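Local coordinates for ThiJ/PfpI family protein (Francisella tularensis subsp. novicida, PDB 4P5P) that is a virulence factor and cysteine protease of the DJ-1/PfpI family that may also have glyoxalase III activity, at residues G101-P109 / E163-F174; D152-E162 / K198-N208. One frame throughout, in Å; residues are numbered along the deposited sequence. Where two conformers were deposited one is given.

Interaction 1 (G101-P109 / E163-F174); sequences GHGTMWDFP and EKIVGLTDVVPF
Met-105 lays its terminal methyl over one face of the Phe-174 ring, CE standing 3.6 Å from the ring centroid. The sulfur follows obliquely, SD of Met-105 lying 4.5 Å from the centroid of the Phe-174 ring, which makes this a Met-aromatic contact led by the methyl group. Bends at chi2 (-69°) and chi3 (-80°) fold the thioether back so that CE ends above the ring. Pro-109 reaches the same phenyl group with CG, 3.8 Å from CZ of Phe-174, and Leu-176 of helix 176-182 also packs on Met-105.

Trp-106 offers a face of its indole to Pro-173, whose CD approaches CZ2 of Trp-106 to 3.6 Å, offset toward the rim; the carbonyl O of Val-171 lies instead at the indole edge. His-11 stacks on the Trp-106 ring from elsewhere in the chain.

The short, weakly bonded helix 104-107 thus docks on the loop that leaves helix 160-165 through a Schellman motif at Gly-167. Just before this helix, Gly-101 N hydrogen-bonds the oxidised cysteine, a 3-sulfinoalanine at position 132, so the contact borders the cysteine site of this DJ-1/PfpI fold.

Polar linkage rests on His-102, whose NE2 donates to OE2 of Glu-163 at 2.7 Å, nearly straight, with the acceptor in the imidazole plane and its syn lone pair in use, although ring and carboxylate planes are turned 52° apart. The other carboxylate oxygen, OE1, is hydrogen-bonded to His-133, so one buried glutamate joins two histidines. Leu-168 places CD1 over a face of the His-102 ring, 3.4 Å from NE2, while Val-172 brings CG1 to the ring edge, 3.7 Å from CD2 of His-102.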
loop_
_atom_site.group_PDB
_atom_site.type_symbol
_atom_site.label_atom_id
_atom_site.label_comp_id
_atom_site.label_asym_id
_atom_site.label_seq_id
_atom_site.Cartn_x
_atom_site.Cartn_y
_atom_site.Cartn_z
ATOM N N GLY A 101 0.043 6.053 -3.401
ATOM C CA GLY A 101 -0.665 7.005 -4.236
ATOM C C GLY A 101 -1.704 7.702 -3.373
ATOM O O GLY A 101 -2.263 7.112 -2.450
ATOM N N HIS A 102 -1.967 8.967 -3.658
ATOM C CA HIS A 102 -2.886 9.735 -2.826
ATOM C C HIS A 102 -4.320 9.204 -2.839
ATOM O O HIS A 102 -5.055 9.440 -1.893
ATOM C CB HIS A 102 -2.881 11.197 -3.251
ATOM C CG HIS A 102 -1.724 11.980 -2.715
ATOM N ND1 HIS A 102 -0.520 12.081 -3.384
ATOM C CD2 HIS A 102 -1.580 12.689 -1.570
ATOM C CE1 HIS A 102 0.300 12.849 -2.688
ATOM N NE2 HIS A 102 -0.321 13.232 -1.585
ATOM N N GLY A 103 -4.706 8.459 -3.874
ATOM C CA GLY A 103 -6.069 7.947 -3.942
ATOM C C GLY A 103 -6.444 7.151 -2.709
ATOM O O GLY A 103 -7.594 7.176 -2.261
ATOM N N THR A 104 -5.461 6.456 -2.152
ATOM C CA THR A 104 -5.648 5.616 -0.970
ATOM C C THR A 104 -6.243 6.365 0.220
ATOM O O THR A 104 -6.902 5.759 1.070
ATOM C CB THR A 104 -4.317 4.999 -0.498
ATOM O OG1 THR A 104 -3.396 6.045 -0.170
ATOM C CG2 THR A 104 -3.689 4.117 -1.562
ATOM N N MET A 105 -5.996 7.669 0.302
ATOM C CA MET A 105 -6.457 8.446 1.447
ATOM C C MET A 105 -7.976 8.507 1.508
ATOM O O MET A 105 -8.540 8.732 2.579
ATOM C CB MET A 105 -5.869 9.856 1.403
ATOM C CG MET A 105 -4.365 9.863 1.571
ATOM S SD MET A 105 -3.805 9.407 3.231
ATOM C CE MET A 105 -4.056 10.932 4.127
ATOM N N TRP A 106 -8.633 8.271 0.368
ATOM C CA TRP A 106 -10.091 8.382 0.281
ATOM C C TRP A 106 -10.813 7.038 0.268
ATOM O O TRP A 106 -12.018 7.010 0.498
ATOM C CB TRP A 106 -10.491 9.178 -0.963
ATOM C CG TRP A 106 -10.259 10.649 -0.817
ATOM C CD1 TRP A 106 -11.110 11.554 -0.258
ATOM C CD2 TRP A 106 -9.101 11.392 -1.230
ATOM N NE1 TRP A 106 -10.559 12.814 -0.292
ATOM C CE2 TRP A 106 -9.329 12.746 -0.885
ATOM C CE3 TRP A 106 -7.896 11.052 -1.857
ATOM C CZ2 TRP A 106 -8.398 13.757 -1.148
ATOM C CZ3 TRP A 106 -6.972 12.064 -2.119
ATOM C CH2 TRP A 106 -7.230 13.397 -1.765
ATOM N N ASP A 107 -10.122 5.935 -0.012
ATOM C CA ASP A 107 -10.828 4.644 -0.004
ATOM C C ASP A 107 -10.150 3.506 0.758
ATOM O O ASP A 107 -10.729 2.427 0.862
ATOM C CB ASP A 107 -11.157 4.176 -1.442
ATOM C CG ASP A 107 -9.944 3.839 -2.297
ATOM O OD1 ASP A 107 -8.792 4.063 -1.892
ATOM O OD2 ASP A 107 -10.172 3.345 -3.427
ATOM N N PHE A 108 -8.993 3.737 1.373
ATOM C CA PHE A 108 -8.410 2.701 2.233
ATOM C C PHE A 108 -8.866 2.732 3.702
ATOM O O PHE A 108 -9.124 1.675 4.269
ATOM C CB PHE A 108 -6.877 2.780 2.222
ATOM C CG PHE A 108 -6.198 2.052 1.075
ATOM C CD1 PHE A 108 -6.896 1.603 -0.034
ATOM C CD2 PHE A 108 -4.824 1.834 1.127
ATOM C CE1 PHE A 108 -6.242 0.921 -1.050
ATOM C CE2 PHE A 108 -4.176 1.178 0.127
ATOM C CZ PHE A 108 -4.871 0.708 -0.965
ATOM N N PRO A 109 -8.912 3.925 4.339
ATOM C CA PRO A 109 -9.038 3.933 5.809
ATOM C C PRO A 109 -10.257 3.213 6.374
ATOM O O PRO A 109 -10.185 2.609 7.443
ATOM C CB PRO A 109 -9.142 5.425 6.155
ATOM C CG PRO A 109 -8.564 6.143 5.030
ATOM C CD PRO A 109 -8.752 5.287 3.800
ATOM N N GLU A 163 4.410 15.727 2.588
ATOM C CA GLU A 163 3.089 16.210 2.171
ATOM C C GLU A 163 3.082 17.737 1.959
ATOM O O GLU A 163 2.450 18.248 1.032
ATOM C CB GLU A 163 2.018 15.805 3.201
ATOM C CG GLU A 163 0.605 15.812 2.639
ATOM C CD GLU A 163 0.332 14.613 1.728
ATOM O OE1 GLU A 163 -0.049 13.548 2.263
ATOM O OE2 GLU A 163 0.499 14.726 0.491
ATOM N N LYS A 164 3.794 18.460 2.814
ATOM C CA LYS A 164 3.916 19.909 2.685
ATOM C C LYS A 164 4.724 20.301 1.446
ATOM O O LYS A 164 4.366 21.239 0.730
ATOM C CB LYS A 164 4.548 20.485 3.955
ATOM C CG LYS A 164 4.551 22.002 4.009
ATOM C CD LYS A 164 5.058 22.514 5.349
ATOM C CE LYS A 164 5.195 24.030 5.336
ATOM N NZ LYS A 164 5.433 24.594 6.692
ATOM N N ILE A 165 5.806 19.578 1.191
ATOM C CA ILE A 165 6.638 19.841 0.024
ATOM C C ILE A 165 5.842 19.723 -1.279
ATOM O O ILE A 165 6.026 20.536 -2.183
ATOM C CB ILE A 165 7.848 18.888 -0.012
ATOM C CG1 ILE A 165 8.819 19.245 1.119
ATOM C CG2 ILE A 165 8.579 18.959 -1.352
ATOM C CD1 ILE A 165 9.860 18.180 1.400
ATOM N N VAL A 166 4.962 18.727 -1.382
ATOM C CA VAL A 166 4.185 18.528 -2.611
ATOM C C VAL A 166 2.896 19.365 -2.633
ATOM O O VAL A 166 2.118 19.300 -3.594
ATOM C CB VAL A 166 3.830 17.032 -2.830
ATOM C CG1 VAL A 166 5.097 16.199 -2.948
ATOM C CG2 VAL A 166 2.936 16.502 -1.720
ATOM N N GLY A 167 2.671 20.137 -1.573
ATOM C CA GLY A 167 1.601 21.118 -1.539
ATOM C C GLY A 167 0.192 20.584 -1.352
ATOM O O GLY A 167 -0.773 21.228 -1.763
ATOM N N LEU A 168 0.059 19.426 -0.712
ATOM C CA LEU A 168 -1.244 18.778 -0.591
ATOM C C LEU A 168 -1.708 18.624 0.852
ATOM O O LEU A 168 -2.682 17.938 1.105
ATOM C CB LEU A 168 -1.204 17.407 -1.272
ATOM C CG LEU A 168 -1.032 17.456 -2.794
ATOM C CD1 LEU A 168 -0.723 16.067 -3.345
ATOM C CD2 LEU A 168 -2.277 18.029 -3.463
ATOM N N THR A 169 -1.029 19.282 1.784
ATOM C CA THR A 169 -1.395 19.223 3.196
ATOM C C THR A 169 -2.860 19.582 3.406
ATOM O O THR A 169 -3.535 18.994 4.250
ATOM C CB THR A 169 -0.521 20.177 4.039
ATOM O OG1 THR A 169 0.854 19.800 3.918
ATOM C CG2 THR A 169 -0.918 20.135 5.512
ATOM N N ASP A 170 -3.337 20.554 2.633
ATOM C CA ASP A 170 -4.700 21.057 2.762
ATOM C C ASP A 170 -5.680 20.408 1.772
ATOM O O ASP A 170 -6.859 20.766 1.731
ATOM C CB ASP A 170 -4.703 22.581 2.579
ATOM C CG ASP A 170 -5.980 23.224 3.078
ATOM O OD1 ASP A 170 -6.123 23.376 4.311
ATOM O OD2 ASP A 170 -6.836 23.580 2.241
ATOM N N VAL A 171 -5.200 19.448 0.989
ATOM C CA VAL A 171 -6.061 18.739 0.043
ATOM C C VAL A 171 -6.438 17.354 0.578
ATOM O O VAL A 171 -7.573 16.900 0.409
ATOM C CB VAL A 171 -5.378 18.598 -1.336
ATOM C CG1 VAL A 171 -6.300 17.903 -2.316
ATOM C CG2 VAL A 171 -4.972 19.976 -1.876
ATOM N N VAL A 172 -5.486 16.686 1.220
ATOM C CA VAL A 172 -5.747 15.358 1.765
ATOM C C VAL A 172 -6.776 15.497 2.889
ATOM O O VAL A 172 -6.841 16.539 3.544
ATOM C CB VAL A 172 -4.456 14.663 2.273
ATOM C CG1 VAL A 172 -3.568 14.239 1.100
ATOM C CG2 VAL A 172 -3.694 15.555 3.262
ATOM N N PRO A 173 -7.614 14.463 3.092
ATOM C CA PRO A 173 -8.720 14.559 4.055
ATOM C C PRO A 173 -8.271 14.506 5.518
ATOM O O PRO A 173 -9.028 14.866 6.411
ATOM C CB PRO A 173 -9.592 13.352 3.696
ATOM C CG PRO A 173 -8.646 12.371 3.060
ATOM C CD PRO A 173 -7.613 13.181 2.362
ATOM N N PHE A 174 -7.040 14.072 5.751
ATOM C CA PHE A 174 -6.468 13.984 7.087
ATOM C C PHE A 174 -4.972 13.817 6.890
ATOM O O PHE A 174 -4.527 13.494 5.792
ATOM C CB PHE A 174 -7.059 12.814 7.886
ATOM C CG PHE A 174 -6.790 11.470 7.270
ATOM C CD1 PHE A 174 -7.651 10.950 6.320
ATOM C CD2 PHE A 174 -5.670 10.736 7.623
ATOM C CE1 PHE A 174 -7.406 9.717 5.729
ATOM C CE2 PHE A 174 -5.419 9.506 7.048
ATOM C CZ PHE A 174 -6.294 8.995 6.088
#

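Interaction 2 (D152-E162 / K198-N208); sequences DKEVTGFSNNE and KSDSKIITAQN
Glu-162 and Gln-207 supply the first of several side-chain hydrogen bonds: NE2 of Gln-207 donates to OE1 of Glu-162 at 3.0 Å, from above the carboxylate plane. Asn-208 ND2 meets the syn lone pair of Glu-162 OE2 at 2.9 Å. Beyond the segments, Gln-207 OE1 accepts from Ala-190 N, Asn-208 OD1 bonds Ser-211 OG, and Trp-193 N also donates to Glu-162 OE2. OE1 of Glu-162 also accepts from N and OG of Ser-159, whose OG receives Glu-162 N: a capping box that starts helix 160-165 and fixes the carboxylate.

Side chains also grip backbone amides. With CG of Asp-200 anti to its own N (chi1 -167°), OD2 takes Glu-154 N at 2.8 Å on its anti side, tilted out of the carboxylate plane. Thr-156 N reaches OG1 of Thr-205 (2.9 Å), and a water bonded to that hydroxyl and to the carbonyls of Glu-154 and Ile-203 spans the gap.

One salt bridge crosses between the segments: Lys-198 NZ to Glu-154 OE2, 2.9 Å. Apolar packing sets CD of Lys-153 against CD1 of Ile-203, while Lys-153 NZ bonds Ile-149 O.

Strand 154-155 pairs with strand 186-187 and lies against the antiparallel hairpin 197-206 at one edge of the main sheet, with helix 212-222 packed on Ile-204 and Ala-206.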
loop_
_atom_site.group_PDB
_atom_site.type_symbol
_atom_site.label_atom_id
_atom_site.label_comp_id
_atom_site.label_asym_id
_atom_site.label_seq_id
_atom_site.Cartn_x
_atom_site.Cartn_y
_atom_site.Cartn_z
ATOM N N ASP A 152 1.272 0.738 19.656
ATOM C CA ASP A 152 2.561 0.380 20.254
ATOM C C ASP A 152 3.549 -0.217 19.247
ATOM O O ASP A 152 4.625 -0.674 19.637
ATOM C CB ASP A 152 2.363 -0.592 21.432
ATOM C CG ASP A 152 1.429 -0.034 22.492
ATOM O OD1 ASP A 152 1.475 1.191 22.716
ATOM O OD2 ASP A 152 0.654 -0.813 23.099
ATOM N N LYS A 153 3.217 -0.197 17.959
ATOM C CA LYS A 153 4.115 -0.739 16.946
ATOM C C LYS A 153 4.835 0.379 16.205
ATOM O O LYS A 153 4.287 1.459 16.000
ATOM C CB LYS A 153 3.344 -1.637 15.980
ATOM C CG LYS A 153 2.851 -2.905 16.678
ATOM C CD LYS A 153 2.315 -3.942 15.728
ATOM C CE LYS A 153 1.956 -5.231 16.469
ATOM N NZ LYS A 153 0.952 -5.014 17.554
ATOM N N GLU A 154 6.081 0.103 15.831
ATOM C CA GLU A 154 6.880 1.046 15.067
ATOM C C GLU A 154 6.473 1.010 13.603
ATOM O O GLU A 154 6.528 -0.038 12.962
ATOM C CB GLU A 154 8.365 0.734 15.221
ATOM C CG GLU A 154 8.776 0.735 16.679
ATOM C CD GLU A 154 10.262 0.631 16.884
ATOM O OE1 GLU A 154 10.687 0.526 18.057
ATOM O OE2 GLU A 154 11.006 0.653 15.881
ATOM N N VAL A 155 6.036 2.159 13.109
ATOM C CA VAL A 155 5.605 2.311 11.728
ATOM C C VAL A 155 6.172 3.586 11.116
ATOM O O VAL A 155 6.647 4.493 11.820
ATOM C CB VAL A 155 4.048 2.358 11.598
ATOM C CG1 VAL A 155 3.401 1.150 12.247
ATOM C CG2 VAL A 155 3.480 3.658 12.189
ATOM N N THR A 156 6.128 3.640 9.791
ATOM C CA THR A 156 6.316 4.874 9.056
ATOM C C THR A 156 5.240 4.965 7.981
ATOM O O THR A 156 4.274 4.184 7.997
ATOM C CB THR A 156 7.740 4.959 8.440
ATOM O OG1 THR A 156 7.959 6.264 7.895
ATOM C CG2 THR A 156 7.944 3.905 7.358
ATOM N N GLY A 157 5.405 5.918 7.074
ATOM C CA GLY A 157 4.426 6.224 6.043
ATOM C C GLY A 157 4.710 7.631 5.557
ATOM O O GLY A 157 5.584 8.298 6.106
ATOM N N PHE A 158 4.000 8.085 4.527
ATOM C CA PHE A 158 4.262 9.391 3.921
ATOM C C PHE A 158 4.224 10.493 4.987
ATOM O O PHE A 158 3.235 10.651 5.700
ATOM C CB PHE A 158 3.242 9.655 2.812
ATOM C CG PHE A 158 3.684 10.655 1.777
ATOM C CD1 PHE A 158 4.575 10.295 0.770
ATOM C CD2 PHE A 158 3.185 11.941 1.784
ATOM C CE1 PHE A 158 4.958 11.213 -0.200
ATOM C CE2 PHE A 158 3.561 12.849 0.821
ATOM C CZ PHE A 158 4.447 12.485 -0.172
ATOM N N SER A 159 5.302 11.265 5.086
ATOM C CA SER A 159 5.483 12.174 6.217
ATOM C C SER A 159 4.775 13.502 5.989
ATOM O O SER A 159 4.523 13.887 4.854
ATOM C CB SER A 159 6.975 12.413 6.472
ATOM O OG SER A 159 7.545 13.205 5.453
ATOM N N ASN A 160 4.462 14.209 7.074
ATOM C CA ASN A 160 3.866 15.535 6.959
ATOM C C ASN A 160 4.770 16.502 6.200
ATOM O O ASN A 160 4.293 17.357 5.463
ATOM C CB ASN A 160 3.554 16.100 8.342
ATOM C CG ASN A 160 2.375 15.428 8.980
ATOM O OD1 ASN A 160 1.588 14.783 8.301
ATOM N ND2 ASN A 160 2.236 15.580 10.293
ATOM N N ASN A 161 6.071 16.347 6.398
ATOM C CA ASN A 161 7.076 17.144 5.703
ATOM C C ASN A 161 6.949 16.950 4.195
ATOM O O ASN A 161 6.840 17.913 3.438
ATOM C CB ASN A 161 8.466 16.742 6.193
ATOM C CG ASN A 161 9.590 17.466 5.476
ATOM O OD1 ASN A 161 9.492 18.655 5.140
ATOM N ND2 ASN A 161 10.691 16.749 5.262
ATOM N N GLU A 162 6.943 15.692 3.769
ATOM C CA GLU A 162 6.817 15.369 2.353
ATOM C C GLU A 162 5.482 15.883 1.812
ATOM O O GLU A 162 5.426 16.420 0.709
ATOM C CB GLU A 162 6.964 13.854 2.135
ATOM C CG GLU A 162 8.417 13.404 2.099
ATOM C CD GLU A 162 8.648 11.974 2.566
ATOM O OE1 GLU A 162 7.920 11.485 3.456
ATOM O OE2 GLU A 162 9.596 11.336 2.054
ATOM N N LYS A 198 10.159 0.327 8.106
ATOM C CA LYS A 198 9.983 -0.180 9.454
ATOM C C LYS A 198 9.347 -1.561 9.437
ATOM O O LYS A 198 8.517 -1.847 8.577
ATOM C CB LYS A 198 9.111 0.779 10.266
ATOM C CG LYS A 198 9.737 2.169 10.458
ATOM C CD LYS A 198 11.066 2.140 11.224
ATOM C CE LYS A 198 10.933 1.521 12.587
ATOM N NZ LYS A 198 12.172 1.644 13.405
ATOM N N SER A 199 9.751 -2.402 10.382
ATOM C CA SER A 199 9.221 -3.750 10.499
ATOM C C SER A 199 8.978 -4.077 11.973
ATOM O O SER A 199 9.909 -4.060 12.788
ATOM C CB SER A 199 10.178 -4.754 9.860
ATOM O OG SER A 199 9.567 -6.023 9.720
ATOM N N ASP A 200 7.728 -4.372 12.305
ATOM C CA ASP A 200 7.333 -4.662 13.675
ATOM C C ASP A 200 6.243 -5.720 13.637
ATOM O O ASP A 200 5.165 -5.476 13.105
ATOM C CB ASP A 200 6.835 -3.388 14.368
ATOM C CG ASP A 200 6.703 -3.542 15.862
ATOM O OD1 ASP A 200 6.466 -4.672 16.334
ATOM O OD2 ASP A 200 6.819 -2.535 16.571
ATOM N N SER A 201 6.533 -6.897 14.178
ATOM C CA SER A 201 5.554 -7.982 14.231
ATOM C C SER A 201 5.016 -8.360 12.844
ATOM O O SER A 201 3.836 -8.668 12.698
ATOM C CB SER A 201 4.398 -7.587 15.151
ATOM O OG SER A 201 4.891 -7.161 16.411
ATOM N N LYS A 202 5.902 -8.331 11.849
ATOM C CA LYS A 202 5.601 -8.639 10.448
ATOM C C LYS A 202 4.630 -7.638 9.825
ATOM O O LYS A 202 4.066 -7.891 8.763
ATOM C CB LYS A 202 5.069 -10.065 10.308
ATOM C CG LYS A 202 6.128 -11.142 10.545
ATOM C CD LYS A 202 5.545 -12.489 10.192
ATOM C CE LYS A 202 6.546 -13.600 10.230
ATOM N NZ LYS A 202 5.879 -14.880 9.842
ATOM N N ILE A 203 4.481 -6.481 10.465
ATOM C CA ILE A 203 3.858 -5.325 9.844
ATOM C C ILE A 203 4.993 -4.460 9.309
ATOM O O ILE A 203 5.776 -3.911 10.083
ATOM C CB ILE A 203 2.994 -4.526 10.829
ATOM C CG1 ILE A 203 1.849 -5.402 11.342
ATOM C CG2 ILE A 203 2.458 -3.258 10.152
ATOM C CD1 ILE A 203 1.070 -4.798 12.504
ATOM N N ILE A 204 5.072 -4.354 7.991
ATOM C CA ILE A 204 6.170 -3.694 7.317
ATOM C C ILE A 204 5.636 -2.446 6.643
ATOM O O ILE A 204 4.756 -2.530 5.791
ATOM C CB ILE A 204 6.831 -4.624 6.284
ATOM C CG1 ILE A 204 7.372 -5.867 7.002
ATOM C CG2 ILE A 204 7.947 -3.891 5.550
ATOM C CD1 ILE A 204 7.798 -6.977 6.071
ATOM N N THR A 205 6.150 -1.292 7.032
ATOM C CA THR A 205 5.719 -0.038 6.441
ATOM C C THR A 205 6.908 0.708 5.835
ATOM O O THR A 205 8.059 0.517 6.235
ATOM C CB THR A 205 4.988 0.863 7.472
ATOM O OG1 THR A 205 5.792 1.034 8.643
ATOM C CG2 THR A 205 3.654 0.248 7.906
ATOM N N ALA A 206 6.623 1.524 4.835
ATOM C CA ALA A 206 7.653 2.225 4.077
ATOM C C ALA A 206 7.167 3.639 3.801
ATOM O O ALA A 206 5.970 3.889 3.688
ATOM C CB ALA A 206 7.972 1.488 2.786
ATOM N N GLN A 207 8.100 4.576 3.711
ATOM C CA GLN A 207 7.751 5.987 3.793
ATOM C C GLN A 207 7.280 6.628 2.483
ATOM O O GLN A 207 6.366 7.440 2.500
ATOM C CB GLN A 207 8.961 6.751 4.324
ATOM C CG GLN A 207 8.716 8.222 4.573
ATOM C CD GLN A 207 9.902 8.877 5.242
ATOM O OE1 GLN A 207 10.620 8.234 6.006
ATOM N NE2 GLN A 207 10.118 10.154 4.955
ATOM N N ASN A 208 7.897 6.262 1.362
ATOM C CA ASN A 208 7.791 7.047 0.137
ATOM C C ASN A 208 8.145 6.184 -1.081
ATOM O O ASN A 208 8.541 5.036 -0.925
ATOM C CB ASN A 208 8.697 8.282 0.260
ATOM C CG ASN A 208 10.101 7.921 0.666
ATOM O OD1 ASN A 208 10.622 6.885 0.259
ATOM N ND2 ASN A 208 10.724 8.766 1.503
HETATM O O HOH W 1 5.816 -1.116 10.488
#

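How the interactions relate
Interactions 1 and 2 share helix 160-165, a worked case of two contacts coupled through one helix. Its first half belongs to interaction 2 and its second half to interaction 1, so the two meet where Glu-163 N packs on CE2 of Phe-158, although their centres lie about 16 Å apart. Along the chain the segments alternate: 101-109, 152-162, 163-174, 198-208. Interaction 2 ties the helix start to the hairpin at one edge of the main seven-stranded sheet, whereas interaction 1 joins Glu-163 and the loop that follows the helix to the segment after strand 95-98. The helix therefore bridges the sheet edge and the surroundings of the modified cysteine within one DJ-1/PfpI domain.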